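Local coordinates for protein alpha,alpha-trehalose-phosphate synthase (UDP-forming) (Burkholderia xenovorans, PDB 5V0T) that belongs to glycosyltransferase family 20, adopts the two-domain GT-B fold, and holds uridine-5'-diphosphate and 6-O-phosphono-alpha-D-glucopyranose in adjoining pockets, at residues E181-L186 with R201-Y206; G213-S218 with L223-F228; V381-V386 with A403-E408; Q407-A412 with M446-E451. One frame throughout, in Å; residues are numbered along the deposited sequence. Where two conformers were deposited one is given.

Contact 1 of 4, residues E181-L186 with R201-Y206; sequences ELVEAL and RAFCDY
Val-183 sets both of its methyl groups against the ring of Tyr-206, and this pairing is the tight part of the contact between the helical segments 181-186 and 201-206. The CG2 methyl lies over one face of the phenol ring in a CH-pi contact, with Val-183 CG2 3.9 Å from the centroid of Tyr-206 and displaced toward the rim. There it comes closest to CE1, with 3.6 Å between Val-183 CG2 and Tyr-206 CE1. The second branch is shared between two rings: Val-183 CG1 stands 3.8 Å from Tyr-206 CD1 and 4.2 Å from Phe-203 CE1. In both aromatic residues CG is anti to the backbone N (chi1 172° for Phe-203 and -177° for Tyr-206), and the rings reach side by side toward the valine. The hydroxyl of Tyr-206 is hydrogen-bonded to His-179, which probably helps to fix the ring over Val-183.

Packing is looser toward Leu-186. Its CD1 approaches Phe-203 CE1 obliquely at 4.1 Å, and the two side chains slide past each other in opposite directions. The local helix axes stay 12.0 Å apart and cross at -110°, so the large rings span the gap between the backbones. Exposed Glu-181 marks the solvent side, while Glu-184 points away from the partner helix and meets Phe-228. Leu-192 of strand 191-194 meets Leu-186 and Phe-203, and Leu-173 covers Val-183 and Tyr-206. Helices 179-186 and 197-209 thus pack together beside strand 191-194, in the alpha/beta layering of the N-terminal Rossmann-like domain of the GT-B fold.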
loop_
_atom_site.group_PDB
_atom_site.type_symbol
_atom_site.label_atom_id
_atom_site.label_comp_id
_atom_site.label_asym_id
_atom_site.label_seq_id
_atom_site.Cartn_x
_atom_site.Cartn_y
_atom_site.Cartn_z
ATOM N N GLU A 181 -4.191 -20.953 -12.331
ATOM C CA GLU A 181 -3.995 -20.140 -13.531
ATOM C C GLU A 181 -3.272 -18.840 -13.196
ATOM O O GLU A 181 -2.447 -18.355 -13.982
ATOM C CB GLU A 181 -5.344 -19.845 -14.198
ATOM C CG GLU A 181 -6.017 -21.038 -14.867
ATOM C CD GLU A 181 -6.550 -22.094 -13.884
ATOM O OE1 GLU A 181 -6.826 -21.781 -12.697
ATOM O OE2 GLU A 181 -6.684 -23.265 -14.313
ATOM N N LEU A 182 -3.578 -18.257 -12.037
ATOM C CA LEU A 182 -2.894 -17.039 -11.612
ATOM C C LEU A 182 -1.412 -17.297 -11.384
ATOM O O LEU A 182 -0.557 -16.536 -11.854
ATOM C CB LEU A 182 -3.539 -16.484 -10.336
ATOM C CG LEU A 182 -4.906 -15.819 -10.492
ATOM C CD1 LEU A 182 -5.547 -15.588 -9.128
ATOM C CD2 LEU A 182 -4.737 -14.505 -11.237
ATOM N N VAL A 183 -1.081 -18.360 -10.649
ATOM C CA VAL A 183 0.331 -18.587 -10.349
ATOM C C VAL A 183 1.088 -18.994 -11.605
ATOM O O VAL A 183 2.242 -18.605 -11.802
ATOM C CB VAL A 183 0.493 -19.623 -9.221
ATOM C CG1 VAL A 183 1.974 -19.921 -8.995
ATOM C CG2 VAL A 183 -0.146 -19.100 -7.922
ATOM N N GLU A 184 0.461 -19.779 -12.481
ATOM C CA GLU A 184 1.131 -20.104 -13.735
ATOM C C GLU A 184 1.417 -18.843 -14.542
ATOM O O GLU A 184 2.515 -18.678 -15.088
ATOM C CB GLU A 184 0.292 -21.093 -14.547
ATOM C CG GLU A 184 0.919 -21.415 -15.891
ATOM C CD GLU A 184 0.193 -22.522 -16.634
ATOM O OE1 GLU A 184 0.817 -23.141 -17.517
ATOM O OE2 GLU A 184 -0.994 -22.764 -16.335
ATOM N N ALA A 185 0.450 -17.923 -14.598
ATOM C CA ALA A 185 0.665 -16.653 -15.287
ATOM C C ALA A 185 1.825 -15.872 -14.672
ATOM O O ALA A 185 2.623 -15.261 -15.395
ATOM C CB ALA A 185 -0.620 -15.818 -15.257
ATOM N N LEU A 186 1.949 -15.897 -13.339
ATOM C CA LEU A 186 3.086 -15.246 -12.692
ATOM C C LEU A 186 4.412 -15.800 -13.186
ATOM O O LEU A 186 5.400 -15.059 -13.273
ATOM C CB LEU A 186 3.004 -15.400 -11.172
ATOM C CG LEU A 186 2.060 -14.511 -10.371
ATOM C CD1 LEU A 186 2.113 -14.938 -8.905
ATOM C CD2 LEU A 186 2.452 -13.040 -10.512
ATOM N N ARG A 201 8.190 -16.373 0.860
ATOM C CA ARG A 201 8.041 -17.724 1.394
ATOM C C ARG A 201 6.675 -18.313 1.034
ATOM O O ARG A 201 6.575 -19.497 0.690
ATOM C CB ARG A 201 8.247 -17.699 2.912
ATOM C CG ARG A 201 8.347 -19.073 3.571
ATOM C CD ARG A 201 8.868 -18.979 5.012
ATOM N NE ARG A 201 7.938 -18.283 5.905
ATOM C CZ ARG A 201 8.224 -17.154 6.550
ATOM N NH1 ARG A 201 9.417 -16.593 6.406
ATOM N NH2 ARG A 201 7.325 -16.588 7.344
ATOM N N ALA A 202 5.612 -17.499 1.116
ATOM C CA ALA A 202 4.277 -17.984 0.783
ATOM C C ALA A 202 4.184 -18.370 -0.683
ATOM O O ALA A 202 3.593 -19.408 -1.023
ATOM C CB ALA A 202 3.221 -16.928 1.127
ATOM N N PHE A 203 4.761 -17.549 -1.566
ATOM C CA PHE A 203 4.819 -17.903 -2.983
ATOM C C PHE A 203 5.537 -19.232 -3.181
ATOM O O PHE A 203 5.030 -20.126 -3.874
ATOM C CB PHE A 203 5.507 -16.791 -3.785
ATOM C CG PHE A 203 5.768 -17.155 -5.225
ATOM C CD1 PHE A 203 4.740 -17.129 -6.156
ATOM C CD2 PHE A 203 7.042 -17.538 -5.638
ATOM C CE1 PHE A 203 4.984 -17.475 -7.495
ATOM C CE2 PHE A 203 7.298 -17.892 -6.971
ATOM C CZ PHE A 203 6.268 -17.865 -7.895
ATOM N N CYS A 204 6.718 -19.393 -2.567
ATOM C CA CYS A 204 7.466 -20.638 -2.746
ATOM C C CYS A 204 6.731 -21.828 -2.152
ATOM O O CYS A 204 6.796 -22.935 -2.704
ATOM C CB CYS A 204 8.858 -20.519 -2.123
ATOM S SG CYS A 204 9.894 -19.283 -2.928
ATOM N N ASP A 205 6.020 -21.616 -1.045
ATOM C CA ASP A 205 5.224 -22.688 -0.452
ATOM C C ASP A 205 4.160 -23.189 -1.430
ATOM O O ASP A 205 3.942 -24.399 -1.555
ATOM C CB ASP A 205 4.581 -22.184 0.844
ATOM C CG ASP A 205 3.996 -23.298 1.687
ATOM O OD1 ASP A 205 4.708 -24.292 1.939
ATOM O OD2 ASP A 205 2.834 -23.175 2.119
ATOM N N TYR A 206 3.487 -22.272 -2.136
ATOM C CA TYR A 206 2.530 -22.696 -3.156
ATOM C C TYR A 206 3.231 -23.456 -4.278
ATOM O O TYR A 206 2.782 -24.535 -4.691
ATOM C CB TYR A 206 1.769 -21.486 -3.715
ATOM C CG TYR A 206 0.699 -21.889 -4.724
ATOM C CD1 TYR A 206 1.027 -22.153 -6.054
ATOM C CD2 TYR A 206 -0.629 -22.022 -4.339
ATOM C CE1 TYR A 206 0.066 -22.546 -6.972
ATOM C CE2 TYR A 206 -1.600 -22.396 -5.255
ATOM C CZ TYR A 206 -1.246 -22.655 -6.574
ATOM O OH TYR A 206 -2.200 -23.047 -7.491
#

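Contact 2 of 4, residues G213-S218 with L223-F228; sequences GTADPS and LTIHAF
The backbone N of Thr-214 donates to His-226 O at 2.8 Å, and His-226 N returns a bond to Thr-214 O at 3.0 Å. Two residues along, Asp-216 and Thr-224 repeat this double link through their main-chain N and O atoms, so four bonds hold the strands together. Between them, Ala-215 and Ile-225 form a non-hydrogen-bonded pair, and Ile-225 CA adds a CA-H...O contact to Thr-214 O.

Thr-214, Asp-216, Thr-224 and His-226 share one face. There the hydroxyl of Thr-214, placed between its backbone N and carbonyl carbon (chi1 63°), brings OG1 to 3.4 Å from His-226 CB. The carboxylate of Asp-216 approaches the same imidazole from its CD2 side, with their planes 55° apart; Asp-216 OD2 is 4.6 Å from His-226 NE2, so the ionisable groups are not in contact through these atoms.

The other face is apolar. Ile-225 bends its CD1 methyl over to meet Ala-215 CB at 3.7 Å, and both residues lean on helix 197-209, Ala-215 meeting Cys-204 and Ile-225 meeting Phe-203. Where the strands run out, Leu-223 CD2 lies 3.6 Å from Pro-217 CA.

Leu-223 and Ile-225 bond through their backbones to Ala-234 and Leu-232 of strand 230-236. The arrangement is an antiparallel beta hairpin added to the edge of a sheet, one face covered by a helix.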
loop_
_atom_site.group_PDB
_atom_site.type_symbol
_atom_site.label_atom_id
_atom_site.label_comp_id
_atom_site.label_asym_id
_atom_site.label_seq_id
_atom_site.Cartn_x
_atom_site.Cartn_y
_atom_site.Cartn_z
ATOM N N GLY A 213 6.333 -27.704 -8.144
ATOM C CA GLY A 213 7.540 -27.094 -8.654
ATOM C C GLY A 213 8.650 -27.071 -7.618
ATOM O O GLY A 213 8.597 -27.742 -6.585
ATOM N N THR A 214 9.682 -26.275 -7.909
ATOM C CA THR A 214 10.808 -26.137 -6.995
ATOM C C THR A 214 11.197 -24.672 -6.861
ATOM O O THR A 214 10.953 -23.845 -7.750
ATOM C CB THR A 214 12.048 -26.953 -7.437
ATOM O OG1 THR A 214 12.528 -26.469 -8.696
ATOM C CG2 THR A 214 11.740 -28.437 -7.546
ATOM N N ALA A 215 11.839 -24.372 -5.734
ATOM C CA ALA A 215 12.376 -23.053 -5.438
ATOM C C ALA A 215 13.752 -23.245 -4.822
ATOM O O ALA A 215 13.874 -23.888 -3.775
ATOM C CB ALA A 215 11.457 -22.285 -4.487
ATOM N N ASP A 216 14.787 -22.703 -5.471
ATOM C CA ASP A 216 16.154 -22.957 -5.052
ATOM C C ASP A 216 16.888 -21.656 -4.764
ATOM O O ASP A 216 16.778 -20.705 -5.544
ATOM C CB ASP A 216 16.929 -23.716 -6.130
ATOM C CG ASP A 216 16.325 -25.061 -6.438
ATOM O OD1 ASP A 216 16.164 -25.866 -5.498
ATOM O OD2 ASP A 216 16.009 -25.303 -7.621
ATOM N N PRO A 217 17.671 -21.595 -3.690
ATOM C CA PRO A 217 18.485 -20.399 -3.438
ATOM C C PRO A 217 19.551 -20.225 -4.514
ATOM O O PRO A 217 19.833 -21.121 -5.315
ATOM C CB PRO A 217 19.104 -20.676 -2.065
ATOM C CG PRO A 217 19.168 -22.169 -1.993
ATOM C CD PRO A 217 17.925 -22.653 -2.699
ATOM N N SER A 218 20.142 -19.033 -4.531
ATOM C CA SER A 218 21.209 -18.711 -5.468
ATOM C C SER A 218 22.230 -17.813 -4.786
ATOM O O SER A 218 21.925 -17.105 -3.820
ATOM C CB SER A 218 20.680 -18.011 -6.731
ATOM O OG SER A 218 20.525 -16.609 -6.514
ATOM N N LEU A 223 15.936 -16.240 -5.645
ATOM C CA LEU A 223 15.708 -17.665 -5.828
ATOM C C LEU A 223 15.445 -17.969 -7.298
ATOM O O LEU A 223 14.963 -17.124 -8.052
ATOM C CB LEU A 223 14.507 -18.127 -5.000
ATOM C CG LEU A 223 14.491 -17.644 -3.550
ATOM C CD1 LEU A 223 13.227 -18.103 -2.848
ATOM C CD2 LEU A 223 15.719 -18.156 -2.830
ATOM N N THR A 224 15.757 -19.193 -7.702
ATOM C CA THR A 224 15.357 -19.700 -9.003
ATOM C C THR A 224 14.118 -20.561 -8.831
ATOM O O THR A 224 14.093 -21.467 -7.987
ATOM C CB THR A 224 16.482 -20.510 -9.644
ATOM O OG1 THR A 224 17.657 -19.700 -9.703
ATOM C CG2 THR A 224 16.092 -20.945 -11.054
ATOM N N ILE A 225 13.090 -20.270 -9.623
ATOM C CA ILE A 225 11.823 -20.987 -9.586
ATOM C C ILE A 225 11.728 -21.882 -10.817
ATOM O O ILE A 225 12.002 -21.436 -11.938
ATOM C CB ILE A 225 10.627 -20.023 -9.543
ATOM C CG1 ILE A 225 10.762 -19.013 -8.396
ATOM C CG2 ILE A 225 9.345 -20.819 -9.418
ATOM C CD1 ILE A 225 10.718 -19.652 -7.018
ATOM N N HIS A 226 11.321 -23.131 -10.612
ATOM C CA HIS A 226 10.976 -24.037 -11.701
ATOM C C HIS A 226 9.552 -24.512 -11.471
ATOM O O HIS A 226 9.279 -25.181 -10.469
ATOM C CB HIS A 226 11.925 -25.236 -11.765
ATOM C CG HIS A 226 13.341 -24.882 -12.096
ATOM N ND1 HIS A 226 13.836 -24.913 -13.383
ATOM C CD2 HIS A 226 14.379 -24.522 -11.305
ATOM C CE1 HIS A 226 15.113 -24.576 -13.371
ATOM N NE2 HIS A 226 15.466 -24.330 -12.122
ATOM N N ALA A 227 8.651 -24.172 -12.391
ATOM C CA ALA A 227 7.254 -24.562 -12.251
ATOM C C ALA A 227 6.544 -24.353 -13.578
ATOM O O ALA A 227 6.884 -23.442 -14.339
ATOM C CB ALA A 227 6.549 -23.772 -11.140
ATOM N N PHE A 228 5.562 -25.217 -13.845
ATOM C CA PHE A 228 4.743 -25.133 -15.057
ATOM C C PHE A 228 5.602 -25.146 -16.316
ATOM O O PHE A 228 5.285 -24.485 -17.308
ATOM C CB PHE A 228 3.858 -23.885 -15.046
ATOM C CG PHE A 228 2.973 -23.768 -13.843
ATOM C CD1 PHE A 228 1.803 -24.510 -13.751
ATOM C CD2 PHE A 228 3.300 -22.899 -12.811
ATOM C CE1 PHE A 228 0.982 -24.395 -12.642
ATOM C CE2 PHE A 228 2.486 -22.775 -11.704
ATOM C CZ PHE A 228 1.320 -23.524 -11.618
#

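Contact 3 of 4, residues V381-V386 with A403-E408; sequences VAKEYV and AGAAQE. With UDP (uridine-5'-diphosphate), chain I.
Charge joins the two segments at Lys-383 and Glu-408, whose side chains cross at about a right angle. Lys-383 NZ donates to Glu-408 OE2 at 2.7 Å in a salt bridge, the nitrogen coming from above the carboxylate, 61° out of its plane. The lysine chain is extended beyond CG and carries its ammonium group well clear of the helix. The same nitrogen is hydrogen-bonded to Ile-239 O, so two acceptors hold it in buried surroundings.

Apolar contact is slighter. Ala-405, on a 3-10 turn, sets its CB 4.5 Å from Ala-382 CB and 4.2 Å from Lys-383 CE.

The remaining bonds point to the nucleotide, as in the C-terminal Rossmann-like domain of GT-B glycosyltransferases, where a glutamate on such a helix holds the ribose. Glu-384 OE1 accepts from UDP O3' and Glu-384 OE2 from UDP O2', each at 2.6 Å, so one carboxylate spans both ribose hydroxyls. Arg-356 forms a salt bridge with OE1, which probably steadies the carboxylate. At the start of the helix, Val-381 N donates to UDP O1A at 3.2 Å, and Val-381 CG2 lies 3.5 Å from that same oxygen.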
loop_
_atom_site.group_PDB
_atom_site.type_symbol
_atom_site.label_atom_id
_atom_site.label_comp_id
_atom_site.label_asym_id
_atom_site.label_seq_id
_atom_site.Cartn_x
_atom_site.Cartn_y
_atom_site.Cartn_z
ATOM N N VAL A 381 2.485 5.001 4.925
ATOM C CA VAL A 381 2.150 5.992 5.941
ATOM C C VAL A 381 3.019 5.798 7.176
ATOM O O VAL A 381 3.476 6.765 7.786
ATOM C CB VAL A 381 0.647 5.933 6.277
ATOM C CG1 VAL A 381 0.365 6.489 7.705
ATOM C CG2 VAL A 381 -0.175 6.702 5.208
ATOM N N ALA A 382 3.284 4.547 7.549
ATOM C CA ALA A 382 4.165 4.301 8.692
ATOM C C ALA A 382 5.552 4.895 8.455
ATOM O O ALA A 382 6.140 5.506 9.358
ATOM C CB ALA A 382 4.269 2.796 8.970
ATOM N N LYS A 383 6.105 4.697 7.249
ATOM C CA LYS A 383 7.437 5.209 6.952
ATOM C C LYS A 383 7.428 6.729 6.850
ATOM O O LYS A 383 8.379 7.393 7.283
ATOM C CB LYS A 383 7.977 4.575 5.665
ATOM C CG LYS A 383 8.150 3.056 5.799
ATOM C CD LYS A 383 8.903 2.448 4.623
ATOM C CE LYS A 383 9.216 0.976 4.883
ATOM N NZ LYS A 383 10.039 0.409 3.774
ATOM N N GLU A 384 6.348 7.291 6.295
ATOM C CA GLU A 384 6.188 8.740 6.217
ATOM C C GLU A 384 6.031 9.370 7.598
ATOM O O GLU A 384 6.590 10.447 7.856
ATOM C CB GLU A 384 4.985 9.078 5.329
ATOM C CG GLU A 384 5.193 8.696 3.846
ATOM C CD GLU A 384 3.908 8.776 3.015
ATOM O OE1 GLU A 384 3.969 8.498 1.804
ATOM O OE2 GLU A 384 2.839 9.108 3.567
ATOM N N TYR A 385 5.247 8.746 8.486
ATOM C CA TYR A 385 5.096 9.289 9.836
ATOM C C TYR A 385 6.452 9.406 10.527
ATOM O O TYR A 385 6.792 10.453 11.088
ATOM C CB TYR A 385 4.136 8.435 10.687
ATOM C CG TYR A 385 4.144 8.889 12.125
ATOM C CD1 TYR A 385 3.378 9.977 12.532
ATOM C CD2 TYR A 385 4.975 8.276 13.070
ATOM C CE1 TYR A 385 3.428 10.449 13.855
ATOM C CE2 TYR A 385 5.035 8.746 14.391
ATOM C CZ TYR A 385 4.249 9.821 14.772
ATOM O OH TYR A 385 4.292 10.280 16.072
ATOM N N VAL A 386 7.252 8.341 10.483
ATOM C CA VAL A 386 8.556 8.391 11.129
ATOM C C VAL A 386 9.431 9.461 10.484
ATOM O O VAL A 386 10.105 10.236 11.176
ATOM C CB VAL A 386 9.224 7.008 11.077
ATOM C CG1 VAL A 386 10.681 7.123 11.493
ATOM C CG2 VAL A 386 8.462 6.012 11.963
ATOM N N ALA A 403 1.682 -5.243 9.108
ATOM C CA ALA A 403 2.178 -4.346 8.073
ATOM C C ALA A 403 3.568 -4.803 7.642
ATOM O O ALA A 403 4.406 -5.150 8.482
ATOM C CB ALA A 403 2.254 -2.907 8.590
ATOM N N GLY A 404 3.804 -4.821 6.328
ATOM C CA GLY A 404 5.119 -5.212 5.827
ATOM C C GLY A 404 6.238 -4.360 6.404
ATOM O O GLY A 404 7.349 -4.853 6.638
ATOM N N ALA A 405 5.950 -3.087 6.686
ATOM C CA ALA A 405 6.962 -2.213 7.285
ATOM C C ALA A 405 7.438 -2.697 8.654
ATOM O O ALA A 405 8.527 -2.307 9.085
ATOM C CB ALA A 405 6.413 -0.789 7.407
ATOM N N ALA A 406 6.658 -3.536 9.352
ATOM C CA ALA A 406 7.100 -4.033 10.653
ATOM C C ALA A 406 8.320 -4.934 10.548
ATOM O O ALA A 406 9.018 -5.124 11.552
ATOM C CB ALA A 406 5.978 -4.801 11.360
ATOM N N GLN A 407 8.589 -5.507 9.371
ATOM C CA GLN A 407 9.780 -6.341 9.230
ATOM C C GLN A 407 11.071 -5.533 9.342
ATOM O O GLN A 407 12.118 -6.115 9.620
ATOM C CB GLN A 407 9.772 -7.091 7.895
ATOM C CG GLN A 407 8.646 -8.102 7.722
ATOM C CD GLN A 407 8.764 -9.280 8.662
ATOM O OE1 GLN A 407 7.888 -9.509 9.492
ATOM N NE2 GLN A 407 9.839 -10.040 8.529
ATOM N N GLU A 408 11.031 -4.213 9.144
ATOM C CA GLU A 408 12.250 -3.424 9.208
ATOM C C GLU A 408 12.232 -2.319 10.253
ATOM O O GLU A 408 13.312 -1.884 10.660
ATOM C CB GLU A 408 12.595 -2.823 7.827
ATOM C CG GLU A 408 11.449 -2.180 7.044
ATOM C CD GLU A 408 11.712 -2.056 5.512
ATOM O OE1 GLU A 408 12.878 -1.974 5.051
ATOM O OE2 GLU A 408 10.727 -2.031 4.755
HETATM N N1 UDP I . -2.142 9.602 1.005
HETATM C C2 UDP I . -2.345 10.847 0.430
HETATM N N3 UDP I . -3.495 11.479 0.804
HETATM C C4 UDP I . -4.448 11.010 1.682
HETATM C C5 UDP I . -4.169 9.715 2.244
HETATM C C6 UDP I . -3.041 9.072 1.903
HETATM O O2 UDP I . -1.567 11.346 -0.364
HETATM O O4 UDP I . -5.441 11.708 1.924
HETATM C "C1'" UDP I . -0.916 8.884 0.644
HETATM C "C2'" UDP I . 0.005 8.613 1.832
HETATM O "O2'" UDP I . 0.832 9.740 2.065
HETATM C "C3'" UDP I . 0.782 7.396 1.324
HETATM C "C4'" UDP I . -0.272 6.645 0.502
HETATM O "O4'" UDP I . -1.275 7.618 0.140
HETATM O "O3'" UDP I . 1.876 7.749 0.484
HETATM C "C5'" UDP I . -0.925 5.479 1.196
HETATM O "O5'" UDP I . -0.046 4.347 1.050
HETATM P PA UDP I . -0.052 3.159 2.095
HETATM O O1A UDP I . -0.033 3.681 3.517
HETATM O O2A UDP I . 1.061 2.252 1.721
HETATM O O3A UDP I . -1.447 2.441 1.907
HETATM P PB UDP I . -2.370 2.084 0.669
HETATM O O1B UDP I . -1.375 1.830 -0.468
HETATM O O2B UDP I . -3.015 0.750 1.101
HETATM O O3B UDP I . -3.349 3.161 0.385
#

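Contact 4 of 4, residues Q407-A412 with M446-E451; sequences QELDGA and MVQLRE
Glu-408 and Leu-409 meet the helix at a bend in the chain, where Leu-409 is the centre of an inverse gamma turn and also opens a type I turn that closes at Ala-412. The nearest backbones are those of Glu-408 and Gln-448, with 7.2 Å between their CA atoms.

Gln-448 is the main partner from the helix. Its CG runs anti to the backbone N (chi1 -165°) and the chain then bends at chi2, which lays the amide across the glutamate side chain instead of sending it past. As a result Gln-448 NE2 is 3.5 Å from Glu-408 CB as well as 2.6 Å from Glu-408 OE1. That second approach is a hydrogen bond, short but weak because it is strongly bent, with an angle of 117° at the hydrogen. The amide and carboxylate planes are turned 54° against each other. The other carboxylate oxygen, OE2, is engaged by Lys-383, so each oxygen has its own nitrogen partner, and the charged lysine is probably the stronger of the two.

Beside this polar pair the contact turns apolar. Leu-409 CD2 touches Leu-449 CD2 at 4.0 Å, the two side chains crossing at about a right angle, and Leu-409 CD2 also lies 4.1 Å from Gln-448 OE1.

Leu-409 also rests on Leu-397 of strand 396-400, while Leu-449 packs against Val-386 of helix 380-388 and Pro-243 of helix 243-252. The loop between strands 396-400 and 413-415 is thus fitted against the C-terminal end of helix 435-451.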
loop_
_atom_site.group_PDB
_atom_site.type_symbol
_atom_site.label_atom_id
_atom_site.label_comp_id
_atom_site.label_asym_id
_atom_site.label_seq_id
_atom_site.Cartn_x
_atom_site.Cartn_y
_atom_site.Cartn_z
ATOM N N GLN A 407 8.589 -5.507 9.371
ATOM C CA GLN A 407 9.780 -6.341 9.230
ATOM C C GLN A 407 11.071 -5.533 9.342
ATOM O O GLN A 407 12.118 -6.115 9.620
ATOM C CB GLN A 407 9.772 -7.091 7.895
ATOM C CG GLN A 407 8.646 -8.102 7.722
ATOM C CD GLN A 407 8.764 -9.280 8.662
ATOM O OE1 GLN A 407 7.888 -9.509 9.492
ATOM N NE2 GLN A 407 9.839 -10.040 8.529
ATOM N N GLU A 408 11.031 -4.213 9.144
ATOM C CA GLU A 408 12.250 -3.424 9.208
ATOM C C GLU A 408 12.232 -2.319 10.253
ATOM O O GLU A 408 13.312 -1.884 10.660
ATOM C CB GLU A 408 12.595 -2.823 7.827
ATOM C CG GLU A 408 11.449 -2.180 7.044
ATOM C CD GLU A 408 11.712 -2.056 5.512
ATOM O OE1 GLU A 408 12.878 -1.974 5.051
ATOM O OE2 GLU A 408 10.727 -2.031 4.755
ATOM N N LEU A 409 11.061 -1.885 10.735
ATOM C CA LEU A 409 10.970 -0.709 11.608
ATOM C C LEU A 409 11.035 -1.141 13.070
ATOM O O LEU A 409 10.027 -1.192 13.776
ATOM C CB LEU A 409 9.693 0.073 11.329
ATOM C CG LEU A 409 9.634 0.766 9.976
ATOM C CD1 LEU A 409 8.395 1.669 9.900
ATOM C CD2 LEU A 409 10.927 1.548 9.753
ATOM N N ASP A 410 12.261 -1.400 13.541
ATOM C CA ASP A 410 12.441 -1.949 14.887
ATOM C C ASP A 410 12.028 -0.975 15.987
ATOM O O ASP A 410 11.623 -1.406 17.074
ATOM C CB ASP A 410 13.896 -2.370 15.095
ATOM C CG ASP A 410 14.176 -3.762 14.578
ATOM O OD1 ASP A 410 13.265 -4.619 14.642
ATOM O OD2 ASP A 410 15.309 -4.000 14.110
ATOM N N GLY A 411 12.140 0.320 15.747
ATOM C CA GLY A 411 11.807 1.293 16.768
ATOM C C GLY A 411 10.335 1.542 16.984
ATOM O O GLY A 411 9.972 2.366 17.824
ATOM N N ALA A 412 9.463 0.878 16.236
ATOM C CA ALA A 412 8.041 1.038 16.470
ATOM C C ALA A 412 7.597 0.187 17.666
ATOM O O ALA A 412 8.263 -0.774 18.064
ATOM C CB ALA A 412 7.246 0.649 15.222
ATOM N N MET A 446 15.289 5.968 11.199
ATOM C CA MET A 446 15.751 6.837 10.122
ATOM C C MET A 446 16.946 6.224 9.399
ATOM O O MET A 446 17.057 6.322 8.171
ATOM C CB MET A 446 16.103 8.228 10.667
ATOM C CG MET A 446 14.860 9.060 11.010
ATOM S SD MET A 446 13.702 9.340 9.630
ATOM C CE MET A 446 14.535 10.651 8.729
ATOM N N VAL A 447 17.857 5.598 10.145
ATOM C CA VAL A 447 18.968 4.887 9.514
ATOM C C VAL A 447 18.434 3.822 8.560
ATOM O O VAL A 447 18.856 3.735 7.400
ATOM C CB VAL A 447 19.894 4.284 10.582
ATOM C CG1 VAL A 447 20.938 3.383 9.940
ATOM C CG2 VAL A 447 20.567 5.407 11.372
ATOM N N GLN A 448 17.471 3.017 9.029
ATOM C CA GLN A 448 16.892 1.969 8.191
ATOM C C GLN A 448 16.251 2.562 6.943
ATOM O O GLN A 448 16.507 2.111 5.821
ATOM C CB GLN A 448 15.865 1.169 8.998
ATOM C CG GLN A 448 15.449 -0.171 8.385
ATOM C CD GLN A 448 14.652 -0.041 7.086
ATOM O OE1 GLN A 448 13.773 0.822 6.963
ATOM N NE2 GLN A 448 14.959 -0.901 6.108
ATOM N N LEU A 449 15.398 3.573 7.127
ATOM C CA LEU A 449 14.699 4.190 6.007
ATOM C C LEU A 449 15.661 4.838 5.020
ATOM O O LEU A 449 15.397 4.837 3.814
ATOM C CB LEU A 449 13.709 5.234 6.527
ATOM C CG LEU A 449 12.601 4.700 7.423
ATOM C CD1 LEU A 449 11.859 5.841 8.085
ATOM C CD2 LEU A 449 11.655 3.830 6.610
ATOM N N ARG A 450 16.769 5.409 5.510
ATOM C CA ARG A 450 17.740 6.048 4.621
ATOM C C ARG A 450 18.514 5.026 3.805
ATOM O O ARG A 450 18.743 5.226 2.607
ATOM C CB ARG A 450 18.722 6.901 5.421
ATOM C CG ARG A 450 18.205 8.261 5.762
ATOM C CD ARG A 450 19.291 9.134 6.337
ATOM N NE ARG A 450 18.680 10.246 7.043
ATOM C CZ ARG A 450 18.608 10.320 8.361
ATOM N NH1 ARG A 450 19.144 9.358 9.099
ATOM N NH2 ARG A 450 18.024 11.361 8.937
ATOM N N GLU A 451 18.953 3.940 4.441
ATOM C CA GLU A 451 19.741 2.947 3.724
ATOM C C GLU A 451 18.887 2.138 2.765
ATOM O O GLU A 451 19.418 1.556 1.815
ATOM C CB GLU A 451 20.450 2.014 4.710
ATOM C CG GLU A 451 21.433 2.728 5.640
ATOM C CD GLU A 451 22.245 1.770 6.513
ATOM O OE1 GLU A 451 23.224 2.233 7.139
ATOM O OE2 GLU A 451 21.902 0.564 6.578
#

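Overall arrangement
The contacts fall into two groups, one in each Rossmann-like half of the GT-B fold. Contacts 1 and 2 touch: Cys-204 and Phe-203 of helix 197-209 pack on the hairpin, and Phe-228 reaches Glu-184. Contact 1 is buried and purely apolar, whereas contact 2 lies at the surface and depends on main-chain bonds. Contacts 3 and 4 share Gln-407 and Glu-408, and Leu-449 packs on Lys-383 and Val-386, so helices 380-388 and 435-451 meet around one loop. Contact 3 is buried beside the nucleotide and carries charge; contact 4, farther out and partly buried, mixes a weak polar bond with leucine packing.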